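Local coordinates for protein carboxylic ester hydrolase (Aspergillus niger, PDB 7K4O) that hydrolyses ester bonds as a secreted fungal tannase, probably releasing gallic acid from tannins through a serine-hydrolase mechanism, at residues V39-S44 against T54-N59; L75-L80 against S102-L107. One frame throughout, in Å; residues are numbered along the deposited sequence.

Interaction 1. Residues V39-S44 against T54-N59; sequences VVTNSS and TINYCN. With NAG (2-acetamido-2-deoxy-beta-D-glucopyranose), chain C; NAG (2-acetamido-2-deoxy-beta-D-glucopyranose), chain F.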
ATOM      1  N   VAL A  39       5.829  19.280  24.026  1.00 24.04           N
ATOM      2  CA  VAL A  39       6.297  18.032  24.663  1.00 22.91           C
ATOM      3  C   VAL A  39       5.173  17.037  24.835  1.00 22.30           C
ATOM      4  O   VAL A  39       4.108  17.411  25.382  1.00 25.94           O
ATOM      5  CB  VAL A  39       6.991  18.293  26.013  1.00 23.99           C
ATOM      6  CG1 VAL A  39       7.321  16.998  26.701  1.00 26.20           C
ATOM      7  CG2 VAL A  39       8.215  19.155  25.836  1.00 25.51           C
ATOM      8  N   VAL A  40       5.382  15.816  24.426  1.00 21.47           N
ATOM      9  CA  VAL A  40       4.470  14.663  24.675  1.00 21.36           C
ATOM     10  C   VAL A  40       5.213  13.629  25.485  1.00 26.53           C
ATOM     11  O   VAL A  40       6.291  13.169  25.064  1.00 25.22           O
ATOM     12  CB  VAL A  40       3.940  14.039  23.383  1.00 24.75           C
ATOM     13  CG1 VAL A  40       3.038  12.853  23.664  1.00 27.44           C
ATOM     14  CG2 VAL A  40       3.254  15.118  22.559  1.00 25.48           C
ATOM     15  N   THR A  41       4.681  13.316  26.658  1.00 25.82           N
ATOM     16  CA  THR A  41       5.345  12.418  27.614  1.00 23.29           C
ATOM     17  C   THR A  41       4.523  11.156  27.837  1.00 23.85           C
ATOM     18  O   THR A  41       3.278  11.251  27.980  1.00 26.41           O
ATOM     19  CB  THR A  41       5.540  13.170  28.938  1.00 24.44           C
ATOM     20  OG1 THR A  41       6.274  14.358  28.676  1.00 28.01           O
ATOM     21  CG2 THR A  41       6.201  12.287  29.967  1.00 29.29           C
ATOM     22  N   ASN A  42       5.182  10.012  27.853  1.00 25.89           N
ATOM     23  CA  ASN A  42       4.605   8.700  28.194  1.00 27.18           C
ATOM     24  C   ASN A  42       3.388   8.389  27.337  1.00 30.26           C
ATOM     25  O   ASN A  42       2.338   7.971  27.881  1.00 29.15           O
ATOM     26  CB  ASN A  42       4.241   8.582  29.675  1.00 30.59           C
ATOM     27  CG  ASN A  42       5.468   8.609  30.553  1.00 33.62           C
ATOM     28  OD1 ASN A  42       6.587   8.670  30.064  1.00 31.79           O
ATOM     29  ND2 ASN A  42       5.268   8.554  31.867  1.00 29.91           N
ATOM     30  N   SER A  43       3.527   8.523  26.017  1.00 26.62           N
ATOM     31  CA  SER A  43       2.455   8.157  25.089  1.00 25.93           C
ATOM     32  C   SER A  43       2.522   6.671  24.791  1.00 27.34           C
ATOM     33  O   SER A  43       3.499   6.183  24.212  1.00 25.81           O
ATOM     34  CB  SER A  43       2.531   9.025  23.869  1.00 29.57           C
ATOM     35  OG  SER A  43       1.586   8.648  22.910  1.00 28.29           O
ATOM     36  N   SER A  44       1.448   5.951  25.086  1.00 28.58           N
ATOM     37  CA  SER A  44       1.324   4.512  24.776  0.62 27.91           C
ATOM     38  C   SER A  44       0.859   4.361  23.329  1.00 28.60           C
ATOM     39  O   SER A  44      -0.151   4.978  22.987  1.00 29.95           O
ATOM     40  CB  SER A  44       0.346   3.856  25.734  0.62 33.31           C
ATOM     41  OG  SER A  44       1.052   3.526  26.908  0.62 32.81           O
ATOM     42  N   THR A  54       5.986   2.781  24.735  1.00 26.87           N
ATOM     43  CA  THR A  54       5.677   4.068  25.369  1.00 25.84           C
ATOM     44  C   THR A  54       6.744   5.068  24.960  1.00 28.03           C
ATOM     45  O   THR A  54       7.951   4.760  25.117  1.00 27.76           O
ATOM     46  CB  THR A  54       5.585   3.940  26.903  1.00 31.37           C
ATOM     47  OG1 THR A  54       4.600   2.952  27.187  1.00 32.61           O
ATOM     48  CG2 THR A  54       5.148   5.217  27.550  1.00 32.53           C
ATOM     49  N   ILE A  55       6.340   6.200  24.390  1.00 26.01           N
ATOM     50  CA  ILE A  55       7.323   7.149  23.775  1.00 25.74           C
ATOM     51  C   ILE A  55       7.196   8.539  24.357  1.00 25.10           C
ATOM     52  O   ILE A  55       6.117   8.948  24.825  1.00 26.53           O
ATOM     53  CB  ILE A  55       7.212   7.171  22.234  1.00 24.62           C
ATOM     54  CG1 ILE A  55       5.825   7.575  21.783  1.00 24.30           C
ATOM     55  CG2 ILE A  55       7.581   5.811  21.700  1.00 27.95           C
ATOM     56  CD1 ILE A  55       5.690   7.719  20.272  1.00 30.51           C
ATOM     57  N   ASN A  56       8.304   9.282  24.294  1.00 24.23           N
ATOM     58  CA  ASN A  56       8.369  10.714  24.615  1.00 23.89           C
ATOM     59  C   ASN A  56       8.884  11.426  23.360  1.00 25.07           C
ATOM     60  O   ASN A  56       9.824  10.875  22.726  1.00 24.61           O
ATOM     61  CB  ASN A  56       9.372  11.003  25.743  1.00 25.90           C
ATOM     62  CG  ASN A  56       9.080  10.145  26.959  1.00 28.40           C
ATOM     63  OD1 ASN A  56       7.989  10.162  27.484  1.00 28.20           O
ATOM     64  ND2 ASN A  56      10.053   9.383  27.407  1.00 33.85           N
ATOM     65  N   TYR A  57       8.359  12.598  23.054  1.00 23.02           N
ATOM     66  CA  TYR A  57       8.833  13.361  21.871  1.00 25.41           C
ATOM     67  C   TYR A  57       8.418  14.797  21.934  1.00 24.37           C
ATOM     68  O   TYR A  57       7.563  15.208  22.741  1.00 23.81           O
ATOM     69  CB  TYR A  57       8.333  12.658  20.592  1.00 23.77           C
ATOM     70  CG  TYR A  57       6.839  12.519  20.472  1.00 22.12           C
ATOM     71  CD1 TYR A  57       6.194  11.424  21.009  1.00 22.99           C
ATOM     72  CD2 TYR A  57       6.080  13.506  19.852  1.00 23.13           C
ATOM     73  CE1 TYR A  57       4.810  11.284  20.926  1.00 24.55           C
ATOM     74  CE2 TYR A  57       4.701  13.371  19.758  1.00 23.69           C
ATOM     75  CZ  TYR A  57       4.076  12.281  20.311  1.00 24.64           C
ATOM     76  OH  TYR A  57       2.708  12.197  20.209  1.00 27.52           O
ATOM     77  N   CYS A  58       9.008  15.566  21.046  1.00 21.25           N
ATOM     78  CA  CYS A  58       8.659  16.940  20.735  1.00 20.29           C
ATOM     79  C   CYS A  58       7.806  16.938  19.487  1.00 23.06           C
ATOM     80  O   CYS A  58       8.341  16.583  18.408  1.00 23.19           O
ATOM     81  CB  CYS A  58       9.887  17.785  20.523  1.00 22.80           C
ATOM     82  SG  CYS A  58       9.483  19.522  20.305  1.00 27.62           S
ATOM     83  N   ASN A  59       6.557  17.346  19.621  1.00 21.87           N
ATOM     84  CA  ASN A  59       5.664  17.493  18.446  1.00 24.16           C
ATOM     85  C   ASN A  59       5.896  18.868  17.850  1.00 22.57           C
ATOM     86  O   ASN A  59       5.491  19.897  18.462  1.00 22.33           O
ATOM     87  CB  ASN A  59       4.223  17.264  18.875  1.00 22.31           C
ATOM     88  CG  ASN A  59       3.185  17.678  17.851  1.00 26.21           C
ATOM     89  OD1 ASN A  59       3.478  17.663  16.661  1.00 23.95           O
ATOM     90  ND2 ASN A  59       2.008  18.143  18.324  1.00 23.58           N
TER
HETATM   91  C1  NAG C   1       0.931  18.517  17.421  0.80 19.75           C
HETATM   92  C2  NAG C   1      -0.376  17.945  17.956  0.87 22.82           C
HETATM   93  C3  NAG C   1      -1.501  18.461  17.053  0.90 24.71           C
HETATM   94  C4  NAG C   1      -1.471  19.918  16.969  0.99 26.23           C
HETATM   95  C5  NAG C   1      -0.095  20.423  16.532  0.89 22.97           C
HETATM   96  C6  NAG C   1       0.069  21.903  16.489  1.00 25.53           C
HETATM   97  C7  NAG C   1      -0.097  15.824  19.136  0.72 26.99           C
HETATM   98  C8  NAG C   1      -0.194  14.390  19.017  0.97 37.06           C
HETATM   99  N2  NAG C   1      -0.383  16.518  17.980  0.88 26.04           N
HETATM  100  O3  NAG C   1      -2.724  17.965  17.566  0.84 27.69           O
HETATM  101  O4  NAG C   1      -2.362  20.295  15.920  0.86 24.40           O
HETATM  102  O5  NAG C   1       0.898  19.900  17.415  0.89 23.27           O
HETATM  103  O6  NAG C   1      -0.338  22.585  17.680  0.85 25.73           O
HETATM  104  O7  NAG C   1       0.252  16.395  20.155  0.81 30.99           O
HETATM  105  C1  NAG F   1       6.359   8.607  32.827  0.73 27.33           C
HETATM  106  C2  NAG F   1       5.877   9.315  34.124  0.86 28.81           C
HETATM  107  C3  NAG F   1       6.950   9.259  35.185  0.88 31.05           C
HETATM  108  C4  NAG F   1       7.355   7.837  35.380  1.00 40.21           C
HETATM  109  C5  NAG F   1       7.750   7.181  34.027  0.78 35.07           C
HETATM  110  C6  NAG F   1       8.167   5.712  34.176  1.00 40.69           C
HETATM  111  C7  NAG F   1       4.275  11.088  33.621  0.71 27.35           C
HETATM  112  C8  NAG F   1       4.136  12.480  33.176  0.97 32.63           C
HETATM  113  N2  NAG F   1       5.541  10.706  33.857  0.77 24.81           N
HETATM  114  O3  NAG F   1       6.386   9.855  36.337  0.81 29.95           O
HETATM  115  O4  NAG F   1       8.559   7.939  36.185  0.81 43.87           O
HETATM  116  O5  NAG F   1       6.635   7.238  33.161  0.81 30.12           O
HETATM  117  O6  NAG F   1       7.034   4.958  34.657  0.72 41.11           O
HETATM  118  O7  NAG F   1       3.314  10.327  33.714  1.00 33.70           O
HETATM  119  O   HOH W   1       1.961   9.389  20.320  1.00 32.91           O
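Val40 lies over one face of the Tyr57 ring, its CB 3.7 Å from the ring centroid in a CH-pi contact, while CG1 and CG2 reach the hydroxyl end. Tyr57 CG sits between backbone N and carbonyl carbon (chi1 59°), which swings the ring across to lie against the Val40 side chain. On this same face a water bridges Ser43 OG and Tyr57 OH. Backbone bonds join Val40 and Tyr57 in both directions, Val40 N reaching Tyr57 O at 2.8 Å. Beyond Thr41, a G1 beta bulge places Asn42 and Ser43 both opposite Ile55, and hydrogen-bonded pairing resumes at Ser43. Asn42 N turns instead to Asn56 OD1, at 2.8 Å with an N-H...O angle of 170°. The solvent side, with Val39, Thr41, Ser44 and Thr54, is looser: Thr54 CG2 rests 3.6 Å from Asn42 CA. Asn42 ND2 and Asn59 ND2, near the two ends of the contact, each carry an N-linked glycan. The contact belongs to the antiparallel hairpin of strands 28-47 and 50-66 at one end of the mixed sheet, with helix 108-111 against Ile55 and Tyr57, helix 6-9 against Val39 and Asn56, and strand 74-81 beside Cys58 and Asn59.

Interaction 2. Residues L75-L80 against S102-L107; sequences LLEIWL and SGDQSL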
ATOM      1  N   LEU A  75       1.766  22.387   5.393  1.00 20.83           N
ATOM      2  CA  LEU A  75       2.093  22.136   6.810  1.00 22.29           C
ATOM      3  C   LEU A  75       2.906  20.828   6.885  1.00 21.28           C
ATOM      4  O   LEU A  75       2.530  19.801   6.333  1.00 20.27           O
ATOM      5  CB  LEU A  75       0.827  21.992   7.647  1.00 22.62           C
ATOM      6  CG  LEU A  75      -0.100  23.188   7.564  1.00 27.52           C
ATOM      7  CD1 LEU A  75      -1.358  22.945   8.344  1.00 30.09           C
ATOM      8  CD2 LEU A  75       0.589  24.449   8.025  1.00 29.24           C
ATOM      9  N   LEU A  76       3.936  20.855   7.720  1.00 21.40           N
ATOM     10  CA  LEU A  76       4.653  19.642   8.114  1.00 20.74           C
ATOM     11  C   LEU A  76       4.467  19.419   9.612  1.00 19.75           C
ATOM     12  O   LEU A  76       4.368  20.391  10.385  1.00 20.43           O
ATOM     13  CB  LEU A  76       6.143  19.786   7.794  1.00 20.80           C
ATOM     14  CG  LEU A  76       6.517  20.037   6.339  1.00 21.44           C
ATOM     15  CD1 LEU A  76       8.021  20.026   6.194  1.00 21.90           C
ATOM     16  CD2 LEU A  76       5.883  19.011   5.406  1.00 21.07           C
ATOM     17  N   GLU A  77       4.435  18.165   9.983  1.00 20.95           N
ATOM     18  CA  GLU A  77       4.438  17.774  11.404  1.00 20.81           C
ATOM     19  C   GLU A  77       5.577  16.775  11.569  1.00 22.32           C
ATOM     20  O   GLU A  77       5.602  15.777  10.862  1.00 21.11           O
ATOM     21  CB  GLU A  77       3.104  17.181  11.867  1.00 20.18           C
ATOM     22  CG  GLU A  77       3.117  16.750  13.344  1.00 20.96           C
ATOM     23  CD  GLU A  77       1.719  16.549  13.936  1.00 25.82           C
ATOM     24  OE1 GLU A  77       1.511  15.607  14.705  1.00 23.99           O
ATOM     25  OE2 GLU A  77       0.794  17.303  13.491  1.00 26.86           O
ATOM     26  N   ILE A  78       6.458  17.046  12.535  1.00 20.06           N
ATOM     27  CA  ILE A  78       7.660  16.216  12.748  1.00 19.59           C
ATOM     28  C   ILE A  78       7.732  15.946  14.253  1.00 18.89           C
ATOM     29  O   ILE A  78       7.628  16.894  15.025  1.00 21.30           O
ATOM     30  CB  ILE A  78       8.915  16.958  12.224  1.00 19.85           C
ATOM     31  CG1 ILE A  78       8.840  17.128  10.684  1.00 21.42           C
ATOM     32  CG2 ILE A  78      10.192  16.208  12.598  1.00 22.11           C
ATOM     33  CD1 ILE A  78       9.929  18.010  10.113  1.00 21.87           C
ATOM     34  N   TRP A  79       7.883  14.695  14.598  1.00 20.34           N
ATOM     35  CA  TRP A  79       8.097  14.303  16.009  1.00 20.76           C
ATOM     36  C   TRP A  79       9.586  14.049  16.209  1.00 21.88           C
ATOM     37  O   TRP A  79      10.122  13.152  15.558  1.00 20.64           O
ATOM     38  CB  TRP A  79       7.273  13.107  16.358  1.00 20.26           C
ATOM     39  CG  TRP A  79       5.785  13.304  16.332  1.00 21.75           C
ATOM     40  CD1 TRP A  79       5.074  14.416  15.960  1.00 21.36           C
ATOM     41  CD2 TRP A  79       4.824  12.309  16.689  1.00 21.26           C
ATOM     42  NE1 TRP A  79       3.724  14.158  16.066  1.00 22.56           N
ATOM     43  CE2 TRP A  79       3.539  12.863  16.463  1.00 21.52           C
ATOM     44  CE3 TRP A  79       4.912  10.995  17.125  1.00 20.39           C
ATOM     45  CZ2 TRP A  79       2.376  12.147  16.731  1.00 25.03           C
ATOM     46  CZ3 TRP A  79       3.764  10.268  17.366  1.00 24.98           C
ATOM     47  CH2 TRP A  79       2.503  10.841  17.158  1.00 23.95           C
ATOM     48  N   LEU A  80      10.163  14.758  17.168  1.00 20.99           N
ATOM     49  CA  LEU A  80      11.614  14.669  17.501  1.00 20.73           C
ATOM     50  C   LEU A  80      11.817  13.892  18.788  1.00 22.49           C
ATOM     51  O   LEU A  80      11.284  14.257  19.839  1.00 21.53           O
ATOM     52  CB  LEU A  80      12.158  16.077  17.659  1.00 20.12           C
ATOM     53  CG  LEU A  80      12.084  17.019  16.479  1.00 21.04           C
ATOM     54  CD1 LEU A  80      12.574  18.394  16.866  1.00 23.00           C
ATOM     55  CD2 LEU A  80      12.898  16.501  15.298  1.00 22.92           C
ATOM     56  N   SER A 102      -1.108   9.885   7.652  1.00 21.52           N
ATOM     57  CA  SER A 102      -1.903   8.893   8.392  1.00 21.08           C
ATOM     58  C   SER A 102      -2.182   9.434   9.807  1.00 23.34           C
ATOM     59  O   SER A 102      -2.270   8.617  10.743  1.00 24.44           O
ATOM     60  CB  SER A 102      -1.246   7.580   8.383  1.00 23.83           C
ATOM     61  OG  SER A 102      -1.270   6.962   7.109  1.00 23.49           O
ATOM     62  N   GLY A 103      -2.258  10.746   9.981  1.00 25.92           N
ATOM     63  CA  GLY A 103      -2.473  11.369  11.300  1.00 27.30           C
ATOM     64  C   GLY A 103      -1.427  10.950  12.314  1.00 26.75           C
ATOM     65  O   GLY A 103      -0.207  11.065  12.041  1.00 26.20           O
ATOM     66  N   ASP A 104      -1.852  10.445  13.471  1.00 26.58           N
ATOM     67  CA  ASP A 104      -0.888  10.063  14.535  0.59 26.45           C
ATOM     68  C   ASP A 104      -0.499   8.597  14.397  1.00 25.98           C
ATOM     69  O   ASP A 104       0.137   8.051  15.345  1.00 28.11           O
ATOM     70  CB  ASP A 104      -1.494  10.367  15.897  0.59 26.38           C
ATOM     71  CG  ASP A 104      -1.587  11.850  16.196  0.59 28.66           C
ATOM     72  OD1 ASP A 104      -1.015  12.656  15.439  0.59 32.65           O
ATOM     73  OD2 ASP A 104      -2.279  12.190  17.183  0.59 38.26           O
ATOM     74  N   GLN A 105      -0.992   7.956  13.355  1.00 24.74           N
ATOM     75  CA  GLN A 105      -0.734   6.442  13.340  0.53 26.01           C
ATOM     76  C   GLN A 105       0.667   5.892  12.863  1.00 25.89           C
ATOM     77  O   GLN A 105       1.177   4.783  13.297  1.00 26.92           O
ATOM     78  CB  GLN A 105      -1.839   5.774  12.527  0.53 30.16           C
ATOM     79  CG  GLN A 105      -3.226   5.975  13.130  0.53 34.65           C
ATOM     80  CD  GLN A 105      -3.362   5.622  14.596  0.53 37.24           C
ATOM     81  OE1 GLN A 105      -2.991   4.544  15.028  0.53 41.51           O
ATOM     82  NE2 GLN A 105      -3.829   6.582  15.382  0.53 42.54           N
ATOM     83  N   SER A 106       1.355   6.661  12.008  1.00 23.52           N
ATOM     84  CA  SER A 106       2.668   6.176  11.495  1.00 21.02           C
ATOM     85  C   SER A 106       3.839   6.755  12.301  1.00 20.33           C
ATOM     86  O   SER A 106       4.863   6.030  12.445  1.00 20.52           O
ATOM     87  CB  SER A 106       2.871   6.464  10.013  1.00 23.46           C
ATOM     88  OG  SER A 106       1.903   5.812   9.232  1.00 26.12           O
ATOM     89  N   LEU A 107       3.761   8.008  12.693  1.00 20.88           N
ATOM     90  CA  LEU A 107       4.874   8.726  13.330  1.00 20.40           C
ATOM     91  C   LEU A 107       5.434   7.982  14.550  1.00 22.90           C
ATOM     92  O   LEU A 107       6.663   7.989  14.733  1.00 20.93           O
ATOM     93  CB  LEU A 107       4.491  10.155  13.699  1.00 20.40           C
ATOM     94  CG  LEU A 107       4.046  11.066  12.557  1.00 20.84           C
ATOM     95  CD1 LEU A 107       3.610  12.388  13.100  1.00 23.27           C
ATOM     96  CD2 LEU A 107       5.193  11.245  11.589  1.00 21.38           C
TER
HETATM   97  O   HOH W   2      -0.882  15.213  15.452  1.00 36.96           O
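Leu107 presses its CD1 methyl onto one face of the Trp79 indole, 3.5 Å from the centroid of the five-membered ring and only 16° off its normal, a close CH-pi contact. Its CB continues over the six-membered half, 3.6 Å from Trp79 CE3, and the leucine therefore spans both rings. Asp104 comes instead to the indole edge, where, in one of its two conformers, OD1 lies near the ring plane, 3.7 Å from Trp79 CZ2. Glu77, two residues before the tryptophan on the same side of the strand, accepts the indole N-H: Trp79 NE1 to Glu77 OE1 is 3.0 Å, on the lone pair away from the second oxygen. An extended glutamate chain, with CG anti to the backbone N (chi1 179°), carries the carboxylate out to that nitrogen and helps fix the ring's rotation. Further out, a type II' turn from Ser102 to Gln105, closed by Gln105 N to Ser102 O, presents Asp104, while Thr93 and Met119 pack against Leu107. In that same Asp104 conformer a water donates to both Glu77 OE1 and Asp104 OD1, whose separation is 4.0 Å. Where it is occupied, the indole N-H and this shared water would probably ease the repulsion between the two carboxylates, although their proximity could also raise the proton affinity of one of them.

Interactions 1 and 2 follow one another along the chain, the hairpin contact closing before strand 74-81 opens the second, and their centres are 12 Å apart. They share one mixed sheet: strands 28-47, 50-66 and 74-81 are successive antiparallel neighbours beginning at its outer edge. The seam between them is direct, since Tyr57 stacks on Trp79 and Cys58 O probably accepts a hydrogen bond from Leu80 N. A continuous run of side-chain packing, two stacked rings between two aliphatic residues, thus leads from Val40 to Leu107. Interaction 1 pairs the two outer strands of the antiparallel flank, and interaction 2 packs a loop against the third; the sheet's parallel strands carry the probable catalytic machinery.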